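Local coordinates for protein putative peptidyl-arginine deiminase (Chlorobium tepidum, PDB 1XKN) that probably deiminates agmatine or peptidyl-arginine by hydrolysing the guanidino group, and carries a bound sodium ion, at residues P89-W94 / P129-N134; L20-K25 / I55-D60. All coordinates share one frame; numbering follows the deposited sequence.

Contact 2 is the more buried of the two: it joins the ends of neighbouring parallel strands, 15-21 and 52-57. Contact 1 is partly buried and joins the loop that follows strand 83-87, the next strand of the same sheet beyond 52-57, to the start of helix 131-144. Their chemistry differs accordingly. Contact 2 combines a regular backbone ladder with apolar packing, whereas contact 1 depends on amide and carboxylate side chains that accept from backbone N-H groups, with a sodium ion at its helical end. The two centres are about 10 Å apart and the segments touch: P89 CA lies 3.3 Å from L58 CD2, and T90 packs on H24.

Contact 1. Residues P89-W94 / P129-N134. With NA (sodium ion), chain B.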
ATOM      1  N   PRO A  89       2.608 -12.283 -15.137  1.00  6.01           N
ATOM      2  CA  PRO A  89       3.799 -12.686 -14.387  1.00  6.68           C
ATOM      3  C   PRO A  89       4.265 -11.669 -13.355  1.00  5.76           C
ATOM      4  O   PRO A  89       4.183 -10.459 -13.569  1.00  5.40           O
ATOM      5  CB  PRO A  89       4.835 -12.917 -15.483  1.00  9.13           C
ATOM      6  CG  PRO A  89       4.442 -11.930 -16.524  1.00  9.06           C
ATOM      7  CD  PRO A  89       2.934 -12.071 -16.558  1.00  6.84           C
ATOM      8  N   THR A  90       4.748 -12.181 -12.230  1.00  5.68           N
ATOM      9  CA  THR A  90       5.255 -11.340 -11.159  1.00  5.32           C
ATOM     10  C   THR A  90       6.478 -12.028 -10.569  1.00  5.99           C
ATOM     11  O   THR A  90       6.632 -13.247 -10.686  1.00  6.25           O
ATOM     12  CB  THR A  90       4.216 -11.154 -10.024  1.00  6.39           C
ATOM     13  OG1 THR A  90       4.019 -12.398  -9.338  1.00  6.09           O
ATOM     14  CG2 THR A  90       2.885 -10.679 -10.590  1.00  7.37           C
ATOM     15  N   ASN A  91       7.353 -11.243  -9.955  1.00  5.52           N
ATOM     16  CA  ASN A  91       8.543 -11.792  -9.319  1.00  6.66           C
ATOM     17  C   ASN A  91       8.275 -11.904  -7.827  1.00  7.05           C
ATOM     18  O   ASN A  91       8.675 -12.880  -7.192  1.00  6.78           O
ATOM     19  CB  ASN A  91       9.758 -10.898  -9.568  1.00  6.75           C
ATOM     20  CG  ASN A  91      10.107 -10.787 -11.040  1.00  6.33           C
ATOM     21  OD1 ASN A  91       9.892  -9.750 -11.662  1.00  6.62           O
ATOM     22  ND2 ASN A  91      10.642 -11.868 -11.607  1.00  7.44           N
ATOM     23  N   ASP A  92       7.606 -10.892  -7.275  1.00  6.42           N
ATOM     24  CA  ASP A  92       7.251 -10.875  -5.855  1.00  8.25           C
ATOM     25  C   ASP A  92       5.771 -10.541  -5.685  1.00  6.42           C
ATOM     26  O   ASP A  92       5.078 -10.267  -6.664  1.00  5.16           O
ATOM     27  CB  ASP A  92       8.115  -9.875  -5.063  1.00 10.73           C
ATOM     28  CG  ASP A  92       7.974  -8.439  -5.547  1.00 13.66           C
ATOM     29  OD1 ASP A  92       6.836  -7.976  -5.784  1.00 14.64           O
ATOM     30  OD2 ASP A  92       9.014  -7.755  -5.663  1.00 17.62           O
ATOM     31  N   ALA A  93       5.287 -10.554  -4.445  1.00  6.41           N
ATOM     32  CA  ALA A  93       3.875 -10.283  -4.173  1.00  5.10           C
ATOM     33  C   ALA A  93       3.574  -8.865  -3.680  1.00  5.08           C
ATOM     34  O   ALA A  93       2.453  -8.580  -3.274  1.00  4.45           O
ATOM     35  CB  ALA A  93       3.350 -11.293  -3.160  1.00  6.17           C
ATOM     36  N   TRP A  94       4.560  -7.977  -3.734  1.00  4.14           N
ATOM     37  CA  TRP A  94       4.386  -6.611  -3.246  1.00  4.92           C
ATOM     38  C   TRP A  94       3.673  -5.701  -4.244  1.00  4.09           C
ATOM     39  O   TRP A  94       4.242  -4.730  -4.762  1.00  5.06           O
ATOM     40  CB  TRP A  94       5.752  -6.047  -2.864  1.00  7.89           C
ATOM     41  CG  TRP A  94       6.553  -7.033  -2.053  1.00  9.63           C
ATOM     42  CD1 TRP A  94       7.798  -7.513  -2.346  1.00 12.44           C
ATOM     43  CD2 TRP A  94       6.149  -7.689  -0.839  1.00 11.69           C
ATOM     44  NE1 TRP A  94       8.192  -8.425  -1.396  1.00 12.47           N
ATOM     45  CE2 TRP A  94       7.201  -8.551  -0.460  1.00 12.83           C
ATOM     46  CE3 TRP A  94       5.000  -7.630  -0.037  1.00 12.15           C
ATOM     47  CZ2 TRP A  94       7.141  -9.350   0.687  1.00 13.07           C
ATOM     48  CZ3 TRP A  94       4.940  -8.427   1.110  1.00 11.73           C
ATOM     49  CH2 TRP A  94       6.009  -9.276   1.458  1.00 13.62           C
ATOM     50  N   PRO A 129      15.307 -11.445 -10.013  1.00 13.66           N
ATOM     51  CA  PRO A 129      15.034 -10.320 -10.912  1.00 10.71           C
ATOM     52  C   PRO A 129      13.730  -9.618 -10.557  1.00  9.66           C
ATOM     53  O   PRO A 129      12.934 -10.126  -9.768  1.00  8.44           O
ATOM     54  CB  PRO A 129      14.963 -10.991 -12.275  1.00 11.43           C
ATOM     55  CG  PRO A 129      14.287 -12.279 -11.944  1.00 12.14           C
ATOM     56  CD  PRO A 129      15.022 -12.724 -10.686  1.00 14.09           C
ATOM     57  N   TYR A 130      13.512  -8.448 -11.143  1.00  6.68           N
ATOM     58  CA  TYR A 130      12.295  -7.697 -10.879  1.00  7.30           C
ATOM     59  C   TYR A 130      11.681  -7.129 -12.152  1.00  5.40           C
ATOM     60  O   TYR A 130      10.860  -6.218 -12.097  1.00  5.05           O
ATOM     61  CB  TYR A 130      12.582  -6.577  -9.872  1.00  6.50           C
ATOM     62  CG  TYR A 130      13.728  -5.666 -10.249  1.00  7.91           C
ATOM     63  CD1 TYR A 130      13.593  -4.716 -11.261  1.00  8.44           C
ATOM     64  CD2 TYR A 130      14.949  -5.750  -9.581  1.00  8.89           C
ATOM     65  CE1 TYR A 130      14.651  -3.869 -11.599  1.00 10.23           C
ATOM     66  CE2 TYR A 130      16.009  -4.913  -9.909  1.00 10.29           C
ATOM     67  CZ  TYR A 130      15.854  -3.975 -10.916  1.00 11.55           C
ATOM     68  OH  TYR A 130      16.905  -3.143 -11.230  1.00 14.36           O
ATOM     69  N   ASP A 131      12.064  -7.677 -13.304  1.00  6.18           N
ATOM     70  CA  ASP A 131      11.519  -7.179 -14.559  1.00  4.50           C
ATOM     71  C   ASP A 131      10.024  -7.437 -14.720  1.00  4.91           C
ATOM     72  O   ASP A 131       9.318  -6.612 -15.295  1.00  5.06           O
ATOM     73  CB  ASP A 131      12.283  -7.741 -15.771  1.00  5.39           C
ATOM     74  CG  ASP A 131      12.268  -9.254 -15.837  1.00  7.18           C
ATOM     75  OD1 ASP A 131      11.972  -9.798 -16.929  1.00  8.14           O
ATOM     76  OD2 ASP A 131      12.564  -9.903 -14.812  1.00  6.22           O
ATOM     77  N   ASP A 132       9.526  -8.566 -14.225  1.00  4.59           N
ATOM     78  CA  ASP A 132       8.099  -8.821 -14.353  1.00  5.21           C
ATOM     79  C   ASP A 132       7.318  -7.908 -13.418  1.00  5.10           C
ATOM     80  O   ASP A 132       6.271  -7.386 -13.797  1.00  5.74           O
ATOM     81  CB  ASP A 132       7.765 -10.291 -14.091  1.00  5.95           C
ATOM     82  CG  ASP A 132       8.071 -11.172 -15.288  1.00  8.12           C
ATOM     83  OD1 ASP A 132       7.798 -10.734 -16.427  1.00 10.89           O
ATOM     84  OD2 ASP A 132       8.561 -12.305 -15.099  1.00  9.51           O
ATOM     85  N   ASP A 133       7.818  -7.702 -12.200  1.00  4.97           N
ATOM     86  CA  ASP A 133       7.137  -6.804 -11.263  1.00  3.98           C
ATOM     87  C   ASP A 133       7.040  -5.421 -11.894  1.00  4.41           C
ATOM     88  O   ASP A 133       6.000  -4.768 -11.834  1.00  3.81           O
ATOM     89  CB  ASP A 133       7.910  -6.656  -9.948  1.00  5.62           C
ATOM     90  CG  ASP A 133       7.925  -7.916  -9.128  1.00  6.69           C
ATOM     91  OD1 ASP A 133       6.978  -8.722  -9.247  1.00  7.03           O
ATOM     92  OD2 ASP A 133       8.881  -8.087  -8.342  1.00  9.51           O
ATOM     93  N   ASN A 134       8.143  -4.978 -12.488  1.00  4.34           N
ATOM     94  CA  ASN A 134       8.207  -3.664 -13.118  1.00  4.44           C
ATOM     95  C   ASN A 134       7.220  -3.568 -14.282  1.00  3.89           C
ATOM     96  O   ASN A 134       6.744  -2.485 -14.610  1.00  5.10           O
ATOM     97  CB  ASN A 134       9.646  -3.402 -13.588  1.00  4.77           C
ATOM     98  CG  ASN A 134       9.950  -1.925 -13.782  1.00  5.67           C
ATOM     99  OD1 ASN A 134       9.391  -1.068 -13.105  1.00  4.48           O
ATOM    100  ND2 ASN A 134      10.867  -1.626 -14.695  1.00  6.95           N
TER
HETATM  101 NA    NA B 700       6.990  -0.155 -13.594  1.00  2.88          NA
HETATM  102  O   HOH W   1       4.326  -8.429 -15.364  1.00  5.93           O
HETATM  103  O   HOH W   2       7.695 -14.269 -13.158  1.00 14.83           O
HETATM  104  O   HOH W   3       8.165   0.204 -16.007  1.00  6.84           O
HETATM  105  O   HOH W   4       5.944  -0.692 -11.250  1.00  6.73           O
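N91 reaches the first turn of helix 131-144, where its amide oxygen accepts from two backbone N-H groups of the helix start; the protein belongs to the guanidino-group modifying (GME) clan. Its CB lies 3.2 Å from D133 OD2, and CG lies close to P129 O. With CG anti to the carbonyl carbon (chi1 -62°), OD1 is carried to the helix end. There it accepts from D133 N at 3.0 Å, with the donor tilted 27° from the carbonyl plane, and more weakly from D132 N. On the other branch, ND2 rests against P129 CG at 3.7 Å.

D133 returns the grip. Its OD1 takes two backbone donors: N91 N at 2.6 Å, arriving from above the carboxylate plane, and D92 N at 3.0 Å, which meets the syn lone pair of D133 OD1. D133 OD2 comes 2.7 Å from D92 OD2, two acceptor atoms side by side; D92 OD2 is also hydrogen-bonded to Y120. D92 OD1 closes an Asx turn by accepting from W94 N. One residue beyond D133, N134 binds the sodium ion through backbone O at 2.5 Å and side-chain OD1 at 2.6 Å; N117, W118 and two waters supply the other ligands.

Contact 2. Residues L20-K25 / I55-D60; sequences LSWPHK and INVLDD
The imidazole of H24 has L58 CD1 over one face, 3.6 Å from the ring centroid and 14° off the ring normal, which is CH-pi geometry. At the edge of this ring, in its plane, lies W22 O, which accepts a weak hydrogen bond from H24 ND1 at 3.3 Å. The ring's place follows from the first torsion of H24: CG stands between the backbone N and the carbonyl carbon (chi1 62°), and the ring meets the L58 side chain at about a right angle. The indole of W22 has P23 CD over one face, displaced toward the rim. I55 CG2 approaches it obliquely, 3.9 Å from W22 CE3, while V57 CG1 packs against W22 CB. Helices 36-50 and 60-73 add F40, M62 and A66 around the indole. The third flat group, the amide of N56, directs ND2 at S21 OG at 3.3 Å; the oxygen lies in the amide plane and the N-H...O angle is 174°. S21 OG has a further hydrogen bond to H98.

The contact lies at the strand ends of a beta-alpha-beta unit (strand 15-21, helix 36-50, parallel strand 52-57), with W22, H24 and L58 in the loops just beyond. The backbone evidence is the bracketing of S21 by N56: N56 N donates to L20 O at 2.8 Å, and N56 O accepts from W22 N at 3.0 Å, in the carbonyl plane. L20 O also receives a CA-H...O contact from I55. Just where the strands end, a water bridges two carbonyl oxygens, donating to W22 O at 2.7 Å and to N56 O at 2.9 Å. L20 and I55 lie on the other face of the sheet from S21 and N56, and L20 CD1 meets I55 CG1 there.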
ATOM      1  N   LEU A  20      -4.043  -7.838  -6.289  1.00  4.58           N
ATOM      2  CA  LEU A  20      -3.128  -8.670  -5.523  1.00  4.69           C
ATOM      3  C   LEU A  20      -2.248  -9.433  -6.501  1.00  6.63           C
ATOM      4  O   LEU A  20      -2.642  -9.673  -7.643  1.00  8.24           O
ATOM      5  CB  LEU A  20      -3.896  -9.697  -4.688  1.00  6.00           C
ATOM      6  CG  LEU A  20      -4.919  -9.222  -3.659  1.00  7.23           C
ATOM      7  CD1 LEU A  20      -5.634 -10.434  -3.074  1.00  8.37           C
ATOM      8  CD2 LEU A  20      -4.219  -8.431  -2.568  1.00  7.18           C
ATOM      9  N   SER A  21      -1.059  -9.808  -6.045  1.00  5.25           N
ATOM     10  CA  SER A  21      -0.130 -10.602  -6.841  1.00  6.86           C
ATOM     11  C   SER A  21       0.085 -11.849  -5.992  1.00  8.28           C
ATOM     12  O   SER A  21       0.794 -11.806  -4.987  1.00  8.67           O
ATOM     13  CB  SER A  21       1.197  -9.861  -7.056  1.00  6.77           C
ATOM     14  OG  SER A  21       1.050  -8.775  -7.957  1.00  8.58           O
ATOM     15  N   TRP A  22      -0.556 -12.948  -6.384  1.00  6.19           N
ATOM     16  CA  TRP A  22      -0.465 -14.204  -5.646  1.00  6.19           C
ATOM     17  C   TRP A  22       0.987 -14.584  -5.366  1.00  6.20           C
ATOM     18  O   TRP A  22       1.838 -14.507  -6.251  1.00  6.70           O
ATOM     19  CB  TRP A  22      -1.172 -15.320  -6.416  1.00  6.13           C
ATOM     20  CG  TRP A  22      -1.569 -16.464  -5.538  1.00  6.15           C
ATOM     21  CD1 TRP A  22      -0.924 -17.662  -5.401  1.00  7.10           C
ATOM     22  CD2 TRP A  22      -2.661 -16.489  -4.611  1.00  6.62           C
ATOM     23  NE1 TRP A  22      -1.544 -18.426  -4.445  1.00  7.39           N
ATOM     24  CE2 TRP A  22      -2.615 -17.731  -3.943  1.00  7.51           C
ATOM     25  CE3 TRP A  22      -3.675 -15.577  -4.279  1.00  6.76           C
ATOM     26  CZ2 TRP A  22      -3.544 -18.089  -2.955  1.00  7.39           C
ATOM     27  CZ3 TRP A  22      -4.599 -15.932  -3.298  1.00  6.56           C
ATOM     28  CH2 TRP A  22      -4.525 -17.179  -2.648  1.00  9.45           C
ATOM     29  N   PRO A  23       1.283 -15.008  -4.126  1.00  6.84           N
ATOM     30  CA  PRO A  23       2.640 -15.392  -3.724  1.00  7.22           C
ATOM     31  C   PRO A  23       3.184 -16.678  -4.331  1.00  6.52           C
ATOM     32  O   PRO A  23       2.454 -17.646  -4.527  1.00  8.94           O
ATOM     33  CB  PRO A  23       2.524 -15.494  -2.211  1.00  6.78           C
ATOM     34  CG  PRO A  23       1.151 -16.050  -2.046  1.00  7.97           C
ATOM     35  CD  PRO A  23       0.344 -15.189  -3.002  1.00  7.04           C
ATOM     36  N   HIS A  24       4.482 -16.677  -4.620  1.00  7.77           N
ATOM     37  CA  HIS A  24       5.138 -17.856  -5.176  1.00  8.29           C
ATOM     38  C   HIS A  24       6.646 -17.803  -4.976  1.00 10.61           C
ATOM     39  O   HIS A  24       7.325 -18.818  -5.101  1.00 11.76           O
ATOM     40  CB  HIS A  24       4.816 -18.001  -6.669  1.00  7.63           C
ATOM     41  CG  HIS A  24       5.303 -16.861  -7.506  1.00  6.60           C
ATOM     42  ND1 HIS A  24       4.562 -15.717  -7.715  1.00  8.44           N
ATOM     43  CD2 HIS A  24       6.472 -16.677  -8.166  1.00  6.50           C
ATOM     44  CE1 HIS A  24       5.252 -14.879  -8.469  1.00  4.03           C
ATOM     45  NE2 HIS A  24       6.414 -15.438  -8.756  1.00  9.21           N
ATOM     46  N   LYS A  25       7.167 -16.621  -4.661  1.00 10.27           N
ATOM     47  CA  LYS A  25       8.602 -16.459  -4.453  1.00 10.65           C
ATOM     48  C   LYS A  25       9.028 -16.997  -3.084  1.00 11.05           C
ATOM     49  O   LYS A  25       8.908 -16.309  -2.071  1.00 10.16           O
ATOM     50  CB  LYS A  25       8.984 -14.981  -4.576  1.00 11.89           C
ATOM     51  CG  LYS A  25      10.484 -14.718  -4.560  1.00 15.51           C
ATOM     52  CD  LYS A  25      10.782 -13.233  -4.690  1.00 17.82           C
ATOM     53  CE  LYS A  25      12.281 -12.966  -4.653  1.00 21.51           C
ATOM     54  NZ  LYS A  25      12.592 -11.514  -4.687  1.00 23.71           N
ATOM     55  N   ILE A  55      -6.566 -10.781  -9.176  1.00  4.33           N
ATOM     56  CA  ILE A  55      -5.357 -11.468  -8.735  1.00  4.50           C
ATOM     57  C   ILE A  55      -4.430 -11.877  -9.871  1.00  4.37           C
ATOM     58  O   ILE A  55      -4.855 -12.519 -10.832  1.00  7.16           O
ATOM     59  CB  ILE A  55      -5.718 -12.734  -7.926  1.00  4.12           C
ATOM     60  CG1 ILE A  55      -6.637 -12.351  -6.760  1.00  4.46           C
ATOM     61  CG2 ILE A  55      -4.447 -13.417  -7.426  1.00  4.06           C
ATOM     62  CD1 ILE A  55      -7.039 -13.512  -5.879  1.00  4.70           C
ATOM     63  N   ASN A  56      -3.157 -11.509  -9.751  1.00  5.47           N
ATOM     64  CA  ASN A  56      -2.167 -11.860 -10.759  1.00  4.95           C
ATOM     65  C   ASN A  56      -1.569 -13.222 -10.434  1.00  5.24           C
ATOM     66  O   ASN A  56      -1.113 -13.460  -9.314  1.00  5.23           O
ATOM     67  CB  ASN A  56      -1.034 -10.829 -10.808  1.00  3.77           C
ATOM     68  CG  ASN A  56      -1.506  -9.453 -11.201  1.00  7.31           C
ATOM     69  OD1 ASN A  56      -2.274  -9.295 -12.146  1.00  7.10           O
ATOM     70  ND2 ASN A  56      -1.024  -8.441 -10.489  1.00  9.46           N
ATOM     71  N   VAL A  57      -1.584 -14.114 -11.419  1.00  3.50           N
ATOM     72  CA  VAL A  57      -1.017 -15.447 -11.264  1.00  3.39           C
ATOM     73  C   VAL A  57      -0.154 -15.731 -12.490  1.00  4.21           C
ATOM     74  O   VAL A  57      -0.356 -15.138 -13.550  1.00  4.70           O
ATOM     75  CB  VAL A  57      -2.112 -16.529 -11.141  1.00  4.01           C
ATOM     76  CG1 VAL A  57      -2.861 -16.362  -9.826  1.00  3.55           C
ATOM     77  CG2 VAL A  57      -3.076 -16.431 -12.314  1.00  6.17           C
ATOM     78  N   LEU A  58       0.803 -16.640 -12.343  1.00  5.08           N
ATOM     79  CA  LEU A  58       1.719 -16.980 -13.431  1.00  5.88           C
ATOM     80  C   LEU A  58       1.164 -17.975 -14.439  1.00  5.74           C
ATOM     81  O   LEU A  58       1.510 -17.930 -15.619  1.00  6.19           O
ATOM     82  CB  LEU A  58       3.013 -17.559 -12.854  1.00  7.82           C
ATOM     83  CG  LEU A  58       3.884 -16.653 -11.985  1.00 12.47           C
ATOM     84  CD1 LEU A  58       4.998 -17.471 -11.343  1.00 12.00           C
ATOM     85  CD2 LEU A  58       4.457 -15.546 -12.839  1.00 15.77           C
ATOM     86  N   ASP A  59       0.304 -18.872 -13.975  1.00  5.42           N
ATOM     87  CA  ASP A  59      -0.243 -19.897 -14.842  1.00  5.73           C
ATOM     88  C   ASP A  59      -1.526 -20.493 -14.280  1.00  6.66           C
ATOM     89  O   ASP A  59      -1.963 -20.134 -13.187  1.00  5.09           O
ATOM     90  CB  ASP A  59       0.807 -20.992 -15.040  1.00  6.35           C
ATOM     91  CG  ASP A  59       1.489 -21.385 -13.738  1.00  8.69           C
ATOM     92  OD1 ASP A  59       0.781 -21.753 -12.780  1.00  8.75           O
ATOM     93  OD2 ASP A  59       2.734 -21.319 -13.670  1.00 11.94           O
ATOM     94  N   ASP A  60      -2.125 -21.408 -15.034  1.00  5.99           N
ATOM     95  CA  ASP A  60      -3.366 -22.053 -14.623  1.00  6.21           C
ATOM     96  C   ASP A  60      -3.207 -22.849 -13.332  1.00  6.41           C
ATOM     97  O   ASP A  60      -4.123 -22.894 -12.510  1.00  6.99           O
ATOM     98  CB  ASP A  60      -3.871 -22.967 -15.740  1.00  6.64           C
ATOM     99  CG  ASP A  60      -4.394 -22.193 -16.937  1.00  7.32           C
ATOM    100  OD1 ASP A  60      -4.170 -20.965 -17.002  1.00  7.11           O
ATOM    101  OD2 ASP A  60      -5.028 -22.815 -17.817  1.00  8.65           O
TER
HETATM  102  O   HOH W   5       1.691 -13.646  -8.808  1.00  7.19           O